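Long-range contacts in alpha,alpha-trehalose-phosphate synthase (UDP-forming) (Burkholderia xenovorans, PDB 5V0T), which is a family 20 glycosyltransferase of the two-domain GT-B kind, here holding uridine-5'-diphosphate and 6-O-phosphono-alpha-D-glucopyranose: residues A[302-306]-A[339-345]; A[203-207]-A[223-227]; A[75-81]-A[117-122]. One frame throughout, in Å; residues are numbered along the deposited sequence.

Contact 1: residues A[302-306]-A[339-345]; sequences RNKVS and FAELDWT. With EDO (1,2-ethanediol), chain K.
Asn303 and Trp344 bring the two backbones together, their CA atoms 5.9 Å apart, at the mouth of a beta-alpha-beta crossover: strand 305-310 starts here, helix 319-339 runs back, and 339-345 leads into the neighbouring parallel strand 347-350. Between Glu341 and Trp344 the returning loop makes a type I beta turn, closed by Trp344 N to Glu341 O (3.0 Å). Trp344 then aims its indole at 302-306, with CG anti to the backbone N (chi1 -177°). The backbone around Asn303 lies across one face of that indole; Asn303 CA makes a CH-pi contact 3.7 Å from the centroid of the five-membered ring. The Asn303 amide, tilted about 23° from the indole plane, sets OD1 against Trp344 CB and sends ND2 to Asp343 OD1 at 3.1 Å, a fairly straight bond (162°) on the syn side of a carboxylate turned at a right angle to the amide. Farther out, Phe339 brings CE1 over a face of the Arg302 guanidinium, 3.7 Å from NE; Arg302 NE itself bonds to Leu295 O on helix 284-297. A 1,2-ethanediol, probably from the crystallisation liquor, bridges Ser306 OG and Thr345 N. The indole N-H is held too: Trp344 NE1 gives a bent bond to Val305 O, 2.8 Å long, reaching that oxygen from above the carbonyl plane, with Ser306 OG a weak second acceptor.

Contact 2: residues A[203-207]-A[223-227]; sequences FCDYI and LTIHA
The Phe203 ring meets Ile225 at its edge: CE2 lies 3.8 Å from Ile225 CD1, and Ile225 CG1 sits in the plane of the ring. Over one face of the same ring is Ile207 CG1, one helical turn on, 3.6 Å above the plane. Phe194 meets the ring as well, at an oblique tilt. This is helix-on-sheet packing in the N-terminal half of the GT-B fold, where helix 197-209 lies against strand 223-227, the middle strand of an antiparallel trio with 214-216 and 230-236. The short segment axes pass 10.0 Å apart at 31°, a spacing normal for such layers. Ile225 is the hub. Its CG1 is anti to the carbonyl carbon (chi1 -53°), which carries CD1 up to Phe203 and leaves CG2 to meet Ile207 CG2 at 4.1 Å. Beside it, toward the start of the strand, Cys204 SG rests on Leu223 CD1 (3.5 Å), with Ile225 CD1 a little farther from the sulfur. Toward the strand's end Ile207 CD1 covers Ala227 CB at 3.9 Å, their two CA atoms being 6.8 Å apart. Leu223, Ile225 and Ala227 alternate along the strand to face the helix, while His226 points the other way. Across the interface the side chains meet purely through carbon and sulfur, so close fit and exclusion of water probably hold helix to strand, and even the thiol serves as an apolar surface.

Contact 3: residues A[75-81]-A[117-122]; sequences IALMRRD and RVNAWL
Asp81 and Arg117 form the salt bridge of this contact, a piece of helix-on-sheet packing in the N-terminal half of the GT-B fold: helix 109-126 lies against the end of strand 70-78 and the first turn of helix 79-98, strand and covering helix running roughly antiparallel. Arg117 NH2 gives Asp81 OD1 a nearly straight bond of 3.0 Å (174°), with the oxygen in the guanidinium plane. A bend at chi3 (70°) turns the Arg117 head toward the aspartate, and Gln84 OE1 accepts a further bond from the same NH2.

Stacking comes next. The extended Arg80 side chain crosses that of Arg117 at about a right angle, yet their guanidinium groups lie flat on one another, planes 10° apart and centres 3.8 Å apart, with Arg80 NH1 over the middle of the Arg117 group.

Apolar packing fills the rest. Val118 CG2 presses on Asp81 CB at 3.6 Å, and its CG1 meets Leu77 CD2. Trp121 points its six-membered ring at the strand: CH2 touches Ile75 CD1 (3.6 Å), and CZ3 lies near Leu77 CD2. Leu122 CD2 reaches Ile75 CG2 at 3.9 Å. Tyr85 of helix 79-98 backs Leu77, Val118 and Leu122.

One polar atom belongs to none of these groups: Ala76 O, buried at the edge of the indole 3.5 Å from Trp121 CH2, has no hydrogen-bonding partner in the model. In the stack, two like charges face each other at short range; the carboxylate of Asp81, bound at the edge of one guanidinium, probably offsets part of their repulsion.

Along the chain the order is contact 3, contact 2, contact 1, each closing before the next opens. Contacts 2 and 3 both reach the large mixed sheet of the N-terminal half, their centres 30 Å apart and nearest atoms about 15 Å apart: contact 3 at strand 70-78, contact 2 at the antiparallel strand 223-227. Contact 1 belongs to the six-stranded parallel sheet of the other half, on the opposite side of the chain's centre, 53 Å from contact 2 and 49 Å from contact 3 between centres. The three thus sample both halves of the GT-B fold. In contact 3 the Leu77 side chain is about 10 Å from the bound 6-O-phosphono-alpha-D-glucopyranose.

Contact 1: residues A[302-306]-A[339-345]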
loop_
_atom_site.group_PDB
_atom_site.type_symbol
_atom_site.label_atom_id
_atom_site.label_comp_id
_atom_site.label_asym_id
_atom_site.label_seq_id
_atom_site.Cartn_x
_atom_site.Cartn_y
_atom_site.Cartn_z
ATOM N N ARG A 302 -19.766 1.705 -26.059
ATOM C CA ARG A 302 -18.667 1.765 -27.014
ATOM C C ARG A 302 -18.542 3.174 -27.576
ATOM O O ARG A 302 -19.543 3.823 -27.889
ATOM C CB ARG A 302 -18.881 0.745 -28.130
ATOM C CG ARG A 302 -18.847 -0.714 -27.608
ATOM C CD ARG A 302 -19.293 -1.692 -28.676
ATOM N NE ARG A 302 -19.659 -2.973 -28.079
ATOM C CZ ARG A 302 -20.144 -4.005 -28.756
ATOM N NH1 ARG A 302 -20.325 -3.911 -30.068
ATOM N NH2 ARG A 302 -20.459 -5.125 -28.120
ATOM N N ASN A 303 -17.300 3.661 -27.654
ATOM C CA ASN A 303 -16.951 5.016 -28.079
ATOM C C ASN A 303 -17.521 6.086 -27.150
ATOM O O ASN A 303 -17.454 7.276 -27.473
ATOM C CB ASN A 303 -17.380 5.289 -29.536
ATOM C CG ASN A 303 -16.336 6.083 -30.319
ATOM O OD1 ASN A 303 -15.509 6.782 -29.731
ATOM N ND2 ASN A 303 -16.371 5.982 -31.654
ATOM N N LYS A 304 -18.071 5.703 -25.988
ATOM C CA LYS A 304 -18.602 6.665 -25.028
ATOM C C LYS A 304 -17.856 6.662 -23.701
ATOM O O LYS A 304 -18.220 7.424 -22.801
ATOM C CB LYS A 304 -20.093 6.405 -24.775
ATOM C CG LYS A 304 -20.927 6.415 -26.050
ATOM C CD LYS A 304 -20.630 7.648 -26.876
ATOM C CE LYS A 304 -21.642 7.843 -28.001
ATOM N NZ LYS A 304 -22.923 8.408 -27.514
ATOM N N VAL A 305 -16.836 5.823 -23.547
ATOM C CA VAL A 305 -16.058 5.757 -22.318
ATOM C C VAL A 305 -14.662 5.287 -22.695
ATOM O O VAL A 305 -14.483 4.563 -23.679
ATOM C CB VAL A 305 -16.724 4.817 -21.275
ATOM C CG1 VAL A 305 -16.881 3.406 -21.836
ATOM C CG2 VAL A 305 -15.941 4.787 -19.946
ATOM N N SER A 306 -13.669 5.730 -21.936
ATOM C CA SER A 306 -12.312 5.214 -22.048
ATOM C C SER A 306 -11.772 4.929 -20.656
ATOM O O SER A 306 -12.205 5.523 -19.667
ATOM C CB SER A 306 -11.374 6.189 -22.776
ATOM O OG SER A 306 -11.537 6.084 -24.175
ATOM N N PHE A 339 -12.215 -3.660 -29.944
ATOM C CA PHE A 339 -13.244 -2.640 -29.798
ATOM C C PHE A 339 -12.866 -1.262 -30.321
ATOM O O PHE A 339 -13.754 -0.414 -30.459
ATOM C CB PHE A 339 -13.661 -2.535 -28.323
ATOM C CG PHE A 339 -14.438 -3.734 -27.848
ATOM C CD1 PHE A 339 -15.785 -3.860 -28.157
ATOM C CD2 PHE A 339 -13.817 -4.743 -27.140
ATOM C CE1 PHE A 339 -16.506 -4.960 -27.750
ATOM C CE2 PHE A 339 -14.543 -5.867 -26.723
ATOM C CZ PHE A 339 -15.886 -5.963 -27.023
ATOM N N ALA A 340 -11.596 -1.012 -30.627
ATOM C CA ALA A 340 -11.183 0.309 -31.096
ATOM C C ALA A 340 -11.884 0.717 -32.389
ATOM O O ALA A 340 -12.322 -0.114 -33.189
ATOM C CB ALA A 340 -9.667 0.351 -31.307
ATOM N N GLU A 341 -11.995 2.031 -32.577
ATOM C CA GLU A 341 -12.423 2.639 -33.819
ATOM C C GLU A 341 -11.344 3.635 -34.215
ATOM O O GLU A 341 -10.423 3.902 -33.442
ATOM C CB GLU A 341 -13.801 3.313 -33.671
ATOM C CG GLU A 341 -14.875 2.367 -33.117
ATOM C CD GLU A 341 -15.400 1.384 -34.159
ATOM O OE1 GLU A 341 -16.255 0.541 -33.809
ATOM O OE2 GLU A 341 -14.967 1.452 -35.334
ATOM N N LEU A 342 -11.443 4.170 -35.435
ATOM C CA LEU A 342 -10.438 5.122 -35.906
ATOM C C LEU A 342 -10.259 6.297 -34.957
ATOM O O LEU A 342 -9.181 6.896 -34.925
ATOM C CB LEU A 342 -10.813 5.661 -37.287
ATOM C CG LEU A 342 -10.876 4.655 -38.435
ATOM C CD1 LEU A 342 -11.335 5.343 -39.680
ATOM C CD2 LEU A 342 -9.498 4.012 -38.652
ATOM N N ASP A 343 -11.279 6.635 -34.168
ATOM C CA ASP A 343 -11.196 7.765 -33.250
ATOM C C ASP A 343 -11.343 7.355 -31.790
ATOM O O ASP A 343 -11.615 8.208 -30.946
ATOM C CB ASP A 343 -12.253 8.815 -33.600
ATOM C CG ASP A 343 -13.676 8.300 -33.409
ATOM O OD1 ASP A 343 -13.870 7.078 -33.219
ATOM O OD2 ASP A 343 -14.610 9.118 -33.448
ATOM N N TRP A 344 -11.157 6.078 -31.459
ATOM C CA TRP A 344 -11.408 5.625 -30.095
ATOM C C TRP A 344 -10.406 4.545 -29.726
ATOM O O TRP A 344 -10.357 3.500 -30.380
ATOM C CB TRP A 344 -12.834 5.079 -29.941
ATOM C CG TRP A 344 -13.157 4.654 -28.527
ATOM C CD1 TRP A 344 -12.862 5.331 -27.372
ATOM C CD2 TRP A 344 -13.820 3.450 -28.126
ATOM N NE1 TRP A 344 -13.327 4.630 -26.277
ATOM C CE2 TRP A 344 -13.912 3.470 -26.715
ATOM C CE3 TRP A 344 -14.366 2.367 -28.821
ATOM C CZ2 TRP A 344 -14.513 2.443 -25.995
ATOM C CZ3 TRP A 344 -14.972 1.350 -28.099
ATOM C CH2 TRP A 344 -15.040 1.395 -26.705
ATOM N N THR A 345 -9.620 4.806 -28.688
ATOM C CA THR A 345 -8.788 3.788 -28.058
ATOM C C THR A 345 -9.426 3.445 -26.719
ATOM O O THR A 345 -9.440 4.292 -25.814
ATOM C CB THR A 345 -7.347 4.278 -27.861
ATOM O OG1 THR A 345 -6.773 4.586 -29.136
ATOM C CG2 THR A 345 -6.494 3.195 -27.178
HETATM C C1 EDO K . -9.803 8.690 -25.728
HETATM O O1 EDO K . -11.233 8.620 -25.633
HETATM C C2 EDO K . -9.309 7.489 -26.530
HETATM O O2 EDO K . -9.563 7.698 -27.929
#

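Contact 2: residues A[203-207]-A[223-227]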
loop_
_atom_site.group_PDB
_atom_site.type_symbol
_atom_site.label_atom_id
_atom_site.label_comp_id
_atom_site.label_asym_id
_atom_site.label_seq_id
_atom_site.Cartn_x
_atom_site.Cartn_y
_atom_site.Cartn_z
ATOM N N PHE A 203 -3.287 -12.717 12.672
ATOM C CA PHE A 203 -2.138 -12.801 13.572
ATOM C C PHE A 203 -2.492 -13.583 14.831
ATOM O O PHE A 203 -1.765 -14.505 15.227
ATOM C CB PHE A 203 -1.633 -11.398 13.929
ATOM C CG PHE A 203 -0.564 -11.391 14.993
ATOM C CD1 PHE A 203 0.744 -11.733 14.681
ATOM C CD2 PHE A 203 -0.878 -11.055 16.308
ATOM C CE1 PHE A 203 1.736 -11.733 15.675
ATOM C CE2 PHE A 203 0.102 -11.057 17.312
ATOM C CZ PHE A 203 1.405 -11.401 16.995
ATOM N N CYS A 204 -3.618 -13.240 15.474
ATOM C CA CYS A 204 -3.992 -13.935 16.705
ATOM C C CYS A 204 -4.305 -15.401 16.452
ATOM O O CYS A 204 -4.006 -16.254 17.299
ATOM C CB CYS A 204 -5.191 -13.251 17.363
ATOM S SG CYS A 204 -4.837 -11.572 17.916
ATOM N N ASP A 205 -4.888 -15.710 15.293
ATOM C CA ASP A 205 -5.155 -17.102 14.940
ATOM C C ASP A 205 -3.858 -17.912 14.878
ATOM O O ASP A 205 -3.804 -19.048 15.361
ATOM C CB ASP A 205 -5.894 -17.151 13.599
ATOM C CG ASP A 205 -6.485 -18.512 13.299
ATOM O OD1 ASP A 205 -7.181 -19.067 14.174
ATOM O OD2 ASP A 205 -6.276 -19.022 12.181
ATOM N N TYR A 206 -2.800 -17.343 14.288
ATOM C CA TYR A 206 -1.510 -18.029 14.287
ATOM C C TYR A 206 -0.982 -18.199 15.709
ATOM O O TYR A 206 -0.549 -19.292 16.100
ATOM C CB TYR A 206 -0.496 -17.269 13.422
ATOM C CG TYR A 206 0.841 -17.993 13.323
ATOM C CD1 TYR A 206 1.796 -17.882 14.334
ATOM C CD2 TYR A 206 1.138 -18.797 12.230
ATOM C CE1 TYR A 206 3.004 -18.558 14.266
ATOM C CE2 TYR A 206 2.352 -19.461 12.144
ATOM C CZ TYR A 206 3.284 -19.335 13.167
ATOM O OH TYR A 206 4.488 -20.007 13.103
ATOM N N ILE A 207 -1.000 -17.121 16.499
ATOM C CA ILE A 207 -0.497 -17.182 17.877
ATOM C C ILE A 207 -1.177 -18.309 18.652
ATOM O O ILE A 207 -0.519 -19.106 19.345
ATOM C CB ILE A 207 -0.700 -15.823 18.576
ATOM C CG1 ILE A 207 0.199 -14.739 17.953
ATOM C CG2 ILE A 207 -0.482 -15.957 20.080
ATOM C CD1 ILE A 207 1.683 -14.958 18.178
ATOM N N LEU A 223 -5.026 -5.666 22.186
ATOM C CA LEU A 223 -4.945 -6.985 22.792
ATOM C C LEU A 223 -3.588 -7.174 23.460
ATOM O O LEU A 223 -2.591 -6.569 23.067
ATOM C CB LEU A 223 -5.138 -8.075 21.736
ATOM C CG LEU A 223 -6.318 -7.863 20.788
ATOM C CD1 LEU A 223 -6.370 -8.963 19.745
ATOM C CD2 LEU A 223 -7.605 -7.817 21.582
ATOM N N THR A 224 -3.553 -8.030 24.472
ATOM C CA THR A 224 -2.302 -8.483 25.054
ATOM C C THR A 224 -1.962 -9.847 24.479
ATOM O O THR A 224 -2.799 -10.760 24.488
ATOM C CB THR A 224 -2.402 -8.558 26.577
ATOM O OG1 THR A 224 -2.816 -7.285 27.074
ATOM C CG2 THR A 224 -1.052 -8.929 27.184
ATOM N N ILE A 225 -0.739 -9.979 23.973
ATOM C CA ILE A 225 -0.250 -11.213 23.374
ATOM C C ILE A 225 0.741 -11.865 24.332
ATOM O O ILE A 225 1.635 -11.193 24.861
ATOM C CB ILE A 225 0.422 -10.956 22.017
ATOM C CG1 ILE A 225 -0.501 -10.173 21.073
ATOM C CG2 ILE A 225 0.832 -12.277 21.402
ATOM C CD1 ILE A 225 -1.754 -10.937 20.679
ATOM N N HIS A 226 0.597 -13.171 24.536
ATOM C CA HIS A 226 1.585 -13.973 25.247
ATOM C C HIS A 226 2.016 -15.098 24.323
ATOM O O HIS A 226 1.194 -15.946 23.959
ATOM C CB HIS A 226 1.020 -14.548 26.548
ATOM C CG HIS A 226 0.664 -13.517 27.573
ATOM N ND1 HIS A 226 1.531 -13.131 28.574
ATOM C CD2 HIS A 226 -0.476 -12.816 27.774
ATOM C CE1 HIS A 226 0.944 -12.228 29.338
ATOM N NE2 HIS A 226 -0.274 -12.017 28.873
ATOM N N ALA A 227 3.294 -15.110 23.948
ATOM C CA ALA A 227 3.801 -16.137 23.047
ATOM C C ALA A 227 5.320 -16.114 23.072
ATOM O O ALA A 227 5.932 -15.057 23.251
ATOM C CB ALA A 227 3.288 -15.942 21.613
#

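Contact 3: residues A[75-81]-A[117-122]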
loop_
_atom_site.group_PDB
_atom_site.type_symbol
_atom_site.label_atom_id
_atom_site.label_comp_id
_atom_site.label_asym_id
_atom_site.label_seq_id
_atom_site.Cartn_x
_atom_site.Cartn_y
_atom_site.Cartn_z
ATOM N N ILE A 75 21.066 4.896 3.738
ATOM C CA ILE A 75 22.264 4.128 3.423
ATOM C C ILE A 75 21.971 3.226 2.231
ATOM O O ILE A 75 20.854 2.726 2.068
ATOM C CB ILE A 75 22.744 3.332 4.660
ATOM C CG1 ILE A 75 24.166 2.793 4.450
ATOM C CG2 ILE A 75 21.749 2.220 5.021
ATOM C CD1 ILE A 75 24.872 2.369 5.749
ATOM N N ALA A 76 22.983 3.029 1.388
ATOM C CA ALA A 76 22.859 2.113 0.270
ATOM C C ALA A 76 22.912 0.658 0.747
ATOM O O ALA A 76 23.293 0.346 1.883
ATOM C CB ALA A 76 23.965 2.374 -0.756
ATOM N N LEU A 77 22.532 -0.239 -0.150
ATOM C CA LEU A 77 22.653 -1.674 0.063
ATOM C C LEU A 77 23.741 -2.219 -0.850
ATOM O O LEU A 77 23.862 -1.790 -2.002
ATOM C CB LEU A 77 21.325 -2.392 -0.223
ATOM C CG LEU A 77 20.207 -2.212 0.808
ATOM C CD1 LEU A 77 18.904 -2.803 0.305
ATOM C CD2 LEU A 77 20.620 -2.866 2.123
ATOM N N MET A 78 24.553 -3.138 -0.333
ATOM C CA MET A 78 25.426 -3.901 -1.214
ATOM C C MET A 78 24.573 -4.757 -2.146
ATOM O O MET A 78 23.462 -5.166 -1.794
ATOM C CB MET A 78 26.374 -4.792 -0.404
ATOM C CG MET A 78 27.319 -4.057 0.540
ATOM S SD MET A 78 28.383 -2.903 -0.340
ATOM C CE MET A 78 29.318 -4.014 -1.395
ATOM N N ARG A 79 25.105 -5.035 -3.343
ATOM C CA ARG A 79 24.379 -5.851 -4.321
ATOM C C ARG A 79 23.932 -7.174 -3.716
ATOM O O ARG A 79 22.781 -7.591 -3.879
ATOM C CB ARG A 79 25.251 -6.106 -5.551
ATOM C CG ARG A 79 24.689 -7.146 -6.517
ATOM C CD ARG A 79 23.414 -6.640 -7.194
ATOM N NE ARG A 79 23.635 -5.362 -7.863
ATOM C CZ ARG A 79 22.693 -4.662 -8.497
ATOM N NH1 ARG A 79 21.444 -5.111 -8.554
ATOM N NH2 ARG A 79 23.007 -3.504 -9.072
ATOM N N ARG A 80 24.825 -7.841 -2.990
ATOM C CA ARG A 80 24.459 -9.120 -2.393
ATOM C C ARG A 80 23.349 -8.950 -1.360
ATOM O O ARG A 80 22.452 -9.792 -1.259
ATOM C CB ARG A 80 25.692 -9.767 -1.766
ATOM C CG ARG A 80 25.399 -11.064 -1.060
ATOM C CD ARG A 80 26.543 -11.482 -0.130
ATOM N NE ARG A 80 26.268 -12.790 0.462
ATOM C CZ ARG A 80 26.564 -13.126 1.711
ATOM N NH1 ARG A 80 27.152 -12.245 2.514
ATOM N NH2 ARG A 80 26.267 -14.342 2.157
ATOM N N ASP A 81 23.396 -7.864 -0.581
ATOM C CA ASP A 81 22.337 -7.600 0.388
ATOM C C ASP A 81 21.023 -7.262 -0.303
ATOM O O ASP A 81 19.951 -7.733 0.109
ATOM C CB ASP A 81 22.768 -6.469 1.317
ATOM C CG ASP A 81 23.951 -6.859 2.177
ATOM O OD1 ASP A 81 24.211 -8.074 2.286
ATOM O OD2 ASP A 81 24.617 -5.964 2.732
ATOM N N ARG A 117 20.469 -11.211 8.208
ATOM C CA ARG A 117 21.740 -10.508 8.372
ATOM C C ARG A 117 21.606 -9.020 8.063
ATOM O O ARG A 117 22.170 -8.180 8.775
ATOM C CB ARG A 117 22.803 -11.159 7.478
ATOM C CG ARG A 117 24.189 -10.508 7.553
ATOM C CD ARG A 117 25.161 -11.055 6.496
ATOM N NE ARG A 117 24.770 -10.621 5.157
ATOM C CZ ARG A 117 24.282 -11.426 4.223
ATOM N NH1 ARG A 117 24.151 -12.725 4.468
ATOM N NH2 ARG A 117 23.936 -10.936 3.038
ATOM N N VAL A 118 20.869 -8.666 7.005
ATOM C CA VAL A 118 20.731 -7.258 6.642
ATOM C C VAL A 118 19.943 -6.502 7.708
ATOM O O VAL A 118 20.277 -5.362 8.048
ATOM C CB VAL A 118 20.090 -7.135 5.245
ATOM C CG1 VAL A 118 19.675 -5.688 4.940
ATOM C CG2 VAL A 118 21.067 -7.651 4.205
ATOM N N ASN A 119 18.907 -7.128 8.274
ATOM C CA ASN A 119 18.203 -6.510 9.397
ATOM C C ASN A 119 19.156 -6.191 10.542
ATOM O O ASN A 119 19.091 -5.108 11.138
ATOM C CB ASN A 119 17.080 -7.426 9.886
ATOM C CG ASN A 119 15.748 -7.068 9.281
ATOM O OD1 ASN A 119 14.968 -6.331 9.885
ATOM N ND2 ASN A 119 15.477 -7.577 8.079
ATOM N N ALA A 120 20.053 -7.118 10.868
ATOM C CA ALA A 120 20.989 -6.856 11.954
ATOM C C ALA A 120 21.974 -5.749 11.580
ATOM O O ALA A 120 22.324 -4.909 12.418
ATOM C CB ALA A 120 21.719 -8.150 12.328
ATOM N N TRP A 121 22.435 -5.738 10.325
ATOM C CA TRP A 121 23.372 -4.707 9.873
ATOM C C TRP A 121 22.724 -3.322 9.884
ATOM O O TRP A 121 23.344 -2.334 10.310
ATOM C CB TRP A 121 23.878 -5.054 8.470
ATOM C CG TRP A 121 24.742 -3.996 7.847
ATOM C CD1 TRP A 121 26.044 -3.728 8.139
ATOM C CD2 TRP A 121 24.364 -3.077 6.812
ATOM N NE1 TRP A 121 26.506 -2.693 7.357
ATOM C CE2 TRP A 121 25.493 -2.273 6.535
ATOM C CE3 TRP A 121 23.182 -2.855 6.094
ATOM C CZ2 TRP A 121 25.472 -1.258 5.572
ATOM C CZ3 TRP A 121 23.160 -1.853 5.138
ATOM C CH2 TRP A 121 24.301 -1.067 4.883
ATOM N N LEU A 122 21.477 -3.236 9.423
ATOM C CA LEU A 122 20.746 -1.974 9.453
ATOM C C LEU A 122 20.509 -1.513 10.882
ATOM O O LEU A 122 20.659 -0.326 11.192
ATOM C CB LEU A 122 19.413 -2.120 8.714
ATOM C CG LEU A 122 19.398 -2.122 7.184
ATOM C CD1 LEU A 122 17.994 -2.447 6.671
ATOM C CD2 LEU A 122 19.858 -0.778 6.625
#